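Local coordinates for protein agarase (Microbulbifer thermotolerans, PDB 3WZ1) that cleaves the beta-1,4-galactosidic linkages of agarose from within the chain through its family 16 glycoside hydrolase catalytic domain, yielding mainly neoagarotetraose, at residues 116-121 with 237-242; 130-135 with 189-194. All coordinates share one frame; numbering follows the deposited sequence.

Contact 1. Residues 116-121 with 237-242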
loop_
_atom_site.group_PDB
_atom_site.type_symbol
_atom_site.label_atom_id
_atom_site.label_comp_id
_atom_site.label_asym_id
_atom_site.label_seq_id
_atom_site.Cartn_x
_atom_site.Cartn_y
_atom_site.Cartn_z
ATOM N N ALA A 116 9.543 -1.196 -4.189
ATOM C CA ALA A 116 8.127 -0.843 -4.094
ATOM C C ALA A 116 7.847 -0.108 -2.789
ATOM O O ALA A 116 8.270 -0.573 -1.728
ATOM C CB ALA A 116 7.271 -2.105 -4.158
ATOM N N SER A 117 7.158 1.038 -2.872
ATOM C CA SER A 117 6.538 1.720 -1.736
ATOM C C SER A 117 5.070 1.321 -1.771
ATOM O O SER A 117 4.387 1.540 -2.787
ATOM C CB SER A 117 6.684 3.250 -1.822
ATOM O OG SER A 117 8.046 3.661 -1.786
ATOM N N ASP A 118 4.587 0.698 -0.691
ATOM C CA ASP A 118 3.285 0.015 -0.703
ATOM C C ASP A 118 2.324 0.448 0.403
ATOM O O ASP A 118 2.723 0.660 1.554
ATOM C CB ASP A 118 3.453 -1.502 -0.580
ATOM C CG ASP A 118 4.364 -2.093 -1.637
ATOM O OD1 ASP A 118 4.239 -1.687 -2.816
ATOM O OD2 ASP A 118 5.179 -3.013 -1.298
ATOM N N PHE A 119 1.044 0.516 0.034
ATOM C CA PHE A 119 -0.094 0.603 0.963
ATOM C C PHE A 119 -1.092 -0.365 0.383
ATOM O O PHE A 119 -1.610 -0.155 -0.723
ATOM C CB PHE A 119 -0.654 2.019 1.037
ATOM C CG PHE A 119 -1.957 2.139 1.798
ATOM C CD1 PHE A 119 -2.079 1.705 3.113
ATOM C CD2 PHE A 119 -3.058 2.732 1.177
ATOM C CE1 PHE A 119 -3.295 1.875 3.804
ATOM C CE2 PHE A 119 -4.260 2.888 1.857
ATOM C CZ PHE A 119 -4.370 2.479 3.163
ATOM N N TRP A 120 -1.295 -1.480 1.081
ATOM C CA TRP A 120 -1.998 -2.596 0.464
ATOM C C TRP A 120 -2.695 -3.459 1.515
ATOM O O TRP A 120 -2.577 -3.214 2.710
ATOM C CB TRP A 120 -1.038 -3.416 -0.394
ATOM C CG TRP A 120 0.064 -4.089 0.346
ATOM C CD1 TRP A 120 1.080 -3.497 1.040
ATOM C CD2 TRP A 120 0.305 -5.500 0.418
ATOM N NE1 TRP A 120 1.934 -4.444 1.528
ATOM C CE2 TRP A 120 1.474 -5.687 1.179
ATOM C CE3 TRP A 120 -0.356 -6.611 -0.084
ATOM C CZ2 TRP A 120 2.003 -6.953 1.447
ATOM C CZ3 TRP A 120 0.153 -7.869 0.196
ATOM C CH2 TRP A 120 1.326 -8.029 0.952
ATOM N N PHE A 121 -3.435 -4.448 1.009
ATOM C CA PHE A 121 -4.373 -5.235 1.791
ATOM C C PHE A 121 -4.280 -6.688 1.432
ATOM O O PHE A 121 -4.179 -7.024 0.273
ATOM C CB PHE A 121 -5.800 -4.694 1.548
ATOM C CG PHE A 121 -5.940 -3.301 2.049
ATOM C CD1 PHE A 121 -6.334 -3.069 3.367
ATOM C CD2 PHE A 121 -5.503 -2.243 1.279
ATOM C CE1 PHE A 121 -6.333 -1.777 3.886
ATOM C CE2 PHE A 121 -5.487 -0.961 1.798
ATOM C CZ PHE A 121 -5.902 -0.739 3.093
ATOM N N ASN A 237 4.416 -0.964 3.742
ATOM C CA ASN A 237 5.768 -1.473 3.719
ATOM C C ASN A 237 6.559 -0.912 2.565
ATOM O O ASN A 237 6.019 -0.148 1.753
ATOM C CB ASN A 237 5.776 -3.017 3.724
ATOM C CG ASN A 237 5.431 -3.634 2.383
ATOM O OD1 ASN A 237 5.581 -3.006 1.333
ATOM N ND2 ASN A 237 4.990 -4.881 2.400
ATOM N N MET A 238 7.839 -1.281 2.497
ATOM C CA MET A 238 8.520 -1.361 1.215
ATOM C C MET A 238 8.827 -2.815 0.932
ATOM O O MET A 238 8.902 -3.639 1.841
ATOM C CB MET A 238 9.811 -0.561 1.148
ATOM C CG MET A 238 9.611 0.927 0.894
ATOM S SD MET A 238 11.117 1.822 0.513
ATOM C CE MET A 238 11.803 2.086 2.118
ATOM N N GLU A 239 9.000 -3.110 -0.349
ATOM C CA GLU A 239 9.384 -4.446 -0.816
ATOM C C GLU A 239 10.449 -4.360 -1.888
ATOM O O GLU A 239 10.359 -3.548 -2.821
ATOM C CB GLU A 239 8.186 -5.192 -1.386
ATOM C CG GLU A 239 7.161 -5.589 -0.332
ATOM C CD GLU A 239 5.908 -6.232 -0.901
ATOM O OE1 GLU A 239 5.875 -6.536 -2.127
ATOM O OE2 GLU A 239 4.939 -6.421 -0.112
ATOM N N ASP A 240 11.424 -5.249 -1.790
ATOM C CA ASP A 240 12.263 -5.607 -2.923
ATOM C C ASP A 240 11.531 -6.793 -3.539
ATOM O O ASP A 240 11.457 -7.864 -2.920
ATOM C CB ASP A 240 13.669 -5.982 -2.459
ATOM C CG ASP A 240 14.538 -6.438 -3.585
ATOM O OD1 ASP A 240 15.205 -5.577 -4.223
ATOM O OD2 ASP A 240 14.500 -7.650 -3.873
ATOM N N GLN A 241 10.929 -6.589 -4.711
ATOM C CA GLN A 241 10.039 -7.571 -5.317
ATOM C C GLN A 241 10.779 -8.433 -6.328
ATOM O O GLN A 241 11.672 -7.946 -7.028
ATOM C CB GLN A 241 8.838 -6.880 -5.964
ATOM C CG GLN A 241 8.011 -6.095 -4.948
ATOM C CD GLN A 241 6.803 -5.406 -5.544
ATOM O OE1 GLN A 241 6.793 -5.004 -6.723
ATOM N NE2 GLN A 241 5.776 -5.236 -4.727
ATOM N N ASN A 242 10.402 -9.696 -6.418
ATOM C CA ASN A 242 11.127 -10.627 -7.279
ATOM C C ASN A 242 11.160 -10.222 -8.760
ATOM O O ASN A 242 12.196 -10.366 -9.397
ATOM C CB ASN A 242 10.571 -12.040 -7.191
ATOM C CG ASN A 242 10.907 -12.720 -5.888
ATOM O OD1 ASN A 242 11.924 -13.420 -5.759
ATOM N ND2 ASN A 242 10.077 -12.524 -4.922
#
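Asp118 meets both Asn237 and Glu239 on the crowded face of this antiparallel pair. Its OD2 comes within 3.3 Å of Glu239 CD, with the two carboxylate planes turned 70° apart; Asp118 OD2 and Glu239 OE2, 3.6 Å apart, bring two probably like charges together. The end of the Asn237 side chain lies beside them, at the edge of the Trp120 ring. With CG between the backbone N and the carbonyl carbon (chi1 64°), Trp120 turns its indole toward Asn237 and Glu239, and Trp120 CZ2 comes to 3.4 Å from Glu239 OE2, the carboxylate almost perpendicular to the ring. Beneath this cluster the backbones run in regular register. Ala116 and Glu239 form one hydrogen-bonded pair, with Ala116 N to Glu239 O at 2.8 Å, and Asp118 and Asn237 form the next, with Asp118 N to Asn237 O at 3.0 Å. These strands belong to the beta-jelly roll of the GH16 domain. The crowded face looks into the active site, where Trp120 touches Glu129, the predicted nucleophile. Beyond the strand end, the extended side chain of Gln241 reaches in, and its NE2 donates to Glu239 OE1 at 2.9 Å, approaching from above the carboxylate plane. The same NE2 also bonds Glu134, the predicted proton donor, while Gln241 OE1 accepts from Tyr136 and Trp243; the amide is thus fixed from both ends, and its NE2 lies 3.5 Å from Ala116 CB. The opposite face is looser. There Ser117 and Met238 are a non-hydrogen-bonded pair, and Ser117 OG gets no closer to Met238 CG than 4.1 Å. Ser117 OG turns instead to the backbone N of Ser111, and the Met238 chain leads its sulfur away from the 116-121 strand.

Contact 2. Residues 130-135 with 189-194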
loop_
_atom_site.group_PDB
_atom_site.type_symbol
_atom_site.label_atom_id
_atom_site.label_comp_id
_atom_site.label_asym_id
_atom_site.label_seq_id
_atom_site.Cartn_x
_atom_site.Cartn_y
_atom_site.Cartn_z
ATOM N N ILE A 130 -5.600 -6.452 -2.311
ATOM C CA ILE A 130 -5.879 -5.192 -3.007
ATOM C C ILE A 130 -4.691 -4.261 -2.797
ATOM O O ILE A 130 -4.274 -4.049 -1.655
ATOM C CB ILE A 130 -7.170 -4.541 -2.494
ATOM C CG1 ILE A 130 -8.363 -5.464 -2.785
ATOM C CG2 ILE A 130 -7.405 -3.175 -3.138
ATOM C CD1 ILE A 130 -9.650 -5.105 -2.067
ATOM N N ASP A 131 -4.134 -3.742 -3.897
ATOM C CA ASP A 131 -2.996 -2.806 -3.860
ATOM C C ASP A 131 -3.419 -1.374 -4.140
ATOM O O ASP A 131 -3.768 -1.040 -5.301
ATOM C CB ASP A 131 -1.976 -3.220 -4.894
ATOM C CG ASP A 131 -1.593 -4.646 -4.748
ATOM O OD1 ASP A 131 -1.074 -4.967 -3.641
ATOM O OD2 ASP A 131 -1.845 -5.433 -5.678
ATOM N N VAL A 132 -3.317 -0.525 -3.123
ATOM C CA VAL A 132 -3.765 0.867 -3.227
ATOM C C VAL A 132 -2.592 1.729 -3.696
ATOM O O VAL A 132 -2.623 2.256 -4.809
ATOM C CB VAL A 132 -4.394 1.371 -1.906
ATOM C CG1 VAL A 132 -4.835 2.822 -2.027
ATOM C CG2 VAL A 132 -5.578 0.494 -1.508
ATOM N N ILE A 133 -1.543 1.856 -2.871
ATOM C CA ILE A 133 -0.248 2.375 -3.351
ATOM C C ILE A 133 0.683 1.194 -3.597
ATOM O O ILE A 133 0.950 0.378 -2.693
ATOM C CB ILE A 133 0.424 3.399 -2.402
ATOM C CG1 ILE A 133 -0.471 4.612 -2.176
ATOM C CG2 ILE A 133 1.799 3.808 -2.943
ATOM C CD1 ILE A 133 0.099 5.642 -1.236
ATOM N N GLU A 134 1.150 1.078 -4.834
ATOM C CA GLU A 134 2.276 0.215 -5.184
ATOM C C GLU A 134 2.999 0.936 -6.302
ATOM O O GLU A 134 2.471 1.056 -7.409
ATOM C CB GLU A 134 1.840 -1.177 -5.627
ATOM C CG GLU A 134 3.007 -2.064 -6.028
ATOM C CD GLU A 134 2.606 -3.498 -6.257
ATOM O OE1 GLU A 134 1.905 -3.799 -7.257
ATOM O OE2 GLU A 134 2.946 -4.349 -5.399
ATOM N N ALA A 135 4.178 1.452 -6.003
ATOM C CA ALA A 135 4.845 2.304 -6.953
ATOM C C ALA A 135 6.322 2.369 -6.652
ATOM O O ALA A 135 6.752 2.084 -5.517
ATOM C CB ALA A 135 4.238 3.689 -6.902
ATOM N N VAL A 189 -3.868 8.417 -2.358
ATOM C CA VAL A 189 -4.328 7.358 -3.230
ATOM C C VAL A 189 -5.297 6.531 -2.411
ATOM O O VAL A 189 -4.986 6.117 -1.298
ATOM C CB VAL A 189 -3.173 6.491 -3.762
ATOM C CG1 VAL A 189 -3.674 5.487 -4.765
ATOM C CG2 VAL A 189 -2.118 7.383 -4.392
ATOM N N GLY A 190 -6.489 6.318 -2.949
ATOM C CA GLY A 190 -7.501 5.558 -2.249
ATOM C C GLY A 190 -8.217 4.551 -3.121
ATOM O O GLY A 190 -8.243 4.660 -4.346
ATOM N N VAL A 191 -8.763 3.518 -2.482
ATOM C CA VAL A 191 -9.651 2.586 -3.178
ATOM C C VAL A 191 -10.975 2.498 -2.433
ATOM O O VAL A 191 -11.005 2.416 -1.195
ATOM C CB VAL A 191 -9.022 1.181 -3.332
ATOM C CG1 VAL A 191 -10.012 0.160 -3.903
ATOM C CG2 VAL A 191 -7.813 1.244 -4.237
ATOM N N TYR A 192 -12.069 2.526 -3.202
ATOM C CA TYR A 192 -13.347 2.098 -2.677
ATOM C C TYR A 192 -13.495 0.633 -3.003
ATOM O O TYR A 192 -13.690 0.262 -4.169
ATOM C CB TYR A 192 -14.517 2.889 -3.249
ATOM C CG TYR A 192 -15.868 2.577 -2.599
ATOM C CD1 TYR A 192 -15.961 2.023 -1.324
ATOM C CD2 TYR A 192 -17.056 2.887 -3.257
ATOM C CE1 TYR A 192 -17.184 1.760 -0.736
ATOM C CE2 TYR A 192 -18.273 2.654 -2.665
ATOM C CZ TYR A 192 -18.335 2.083 -1.412
ATOM O OH TYR A 192 -19.580 1.847 -0.817
ATOM N N TRP A 193 -13.349 -0.191 -1.966
ATOM C CA TRP A 193 -13.626 -1.611 -2.051
ATOM C C TRP A 193 -15.108 -1.745 -1.723
ATOM O O TRP A 193 -15.500 -1.864 -0.559
ATOM C CB TRP A 193 -12.744 -2.359 -1.070
ATOM C CG TRP A 193 -12.950 -3.837 -0.935
ATOM C CD1 TRP A 193 -13.550 -4.687 -1.814
ATOM C CD2 TRP A 193 -12.490 -4.638 0.154
ATOM N NE1 TRP A 193 -13.508 -5.978 -1.331
ATOM C CE2 TRP A 193 -12.879 -5.971 -0.106
ATOM C CE3 TRP A 193 -11.795 -4.351 1.345
ATOM C CZ2 TRP A 193 -12.568 -7.004 0.762
ATOM C CZ3 TRP A 193 -11.524 -5.370 2.217
ATOM C CH2 TRP A 193 -11.899 -6.692 1.917
ATOM N N ARG A 194 -15.934 -1.672 -2.766
ATOM C CA ARG A 194 -17.388 -1.595 -2.606
ATOM C C ARG A 194 -18.032 -2.937 -2.309
ATOM O O ARG A 194 -18.892 -3.030 -1.430
ATOM C CB ARG A 194 -18.042 -0.985 -3.841
ATOM C CG ARG A 194 -19.529 -0.691 -3.678
ATOM C CD ARG A 194 -20.096 -0.222 -5.007
ATOM N NE ARG A 194 -20.308 -1.346 -5.912
ATOM C CZ ARG A 194 -20.677 -1.240 -7.177
ATOM N NH1 ARG A 194 -20.859 -0.050 -7.741
ATOM N NH2 ARG A 194 -20.880 -2.342 -7.875
#
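The carbonyl O of Phe119 receives two backbone nitrogens, from Val132 and from Ile133, the residues that pack on Val189. Ile133 O in turn probably accepts a hydrogen bond from Phe119 N. With Val132 and Ile133 both facing Phe119, this is a classic beta bulge, and it turns a corner in the 130-135 segment where the jelly roll lays one of its sheets over another. The facing strand, 189-194, runs almost antiparallel to residues 130-133, and the layers meet through apolar side chains. Val132 spreads its two methyls over the facing strand: its CG1 rests 3.4 Å from Val189 O, and CG2 meets Val191 CG2 at 3.6 Å. In exchange, Val189 CG1 leans on Val132 O, also at 3.4 Å. Val132 CG1 also comes to 3.8 Å from Gly190 CA. Ile133, the second bulge residue, crosses Val189 with its CG1 3.7 Å from Val189 CB. Between these valines and Trp193 the fit slackens, with Ile130 CG2 and Val191 CG1 4.3 Å apart. Glu134, the predicted proton donor just beyond the bulge, is bonded to His151. Ile130 ends the contact with a CH-pi interaction. Its chain is extended (chi2 167°), which carries CD1 over one face of the Trp193 indole, 3.6 Å from the centroid of the five-membered ring and only 11° off its normal, while the NE1 of that ring donates to Leu228 O.

Following the chain from the N terminus, strand 116-123 comes first and is paired directly with strand 128-135, which carries the first half of contact 2. The chain then runs on through strand 150-158 to 189-194, where contact 2 closes its loop. It passes strands 198-203 and 206-212 before returning at 237-242 to close contact 1, so the smaller loop lies wholly within the larger. Contact 1 joins edge-to-edge neighbours in the sheet that carries the predicted catalytic residues, whereas contact 2 packs that sheet against the layer behind it. The two meet at strands 116-123 and 128-135, where Phe121 N probably bonds Ile130 O.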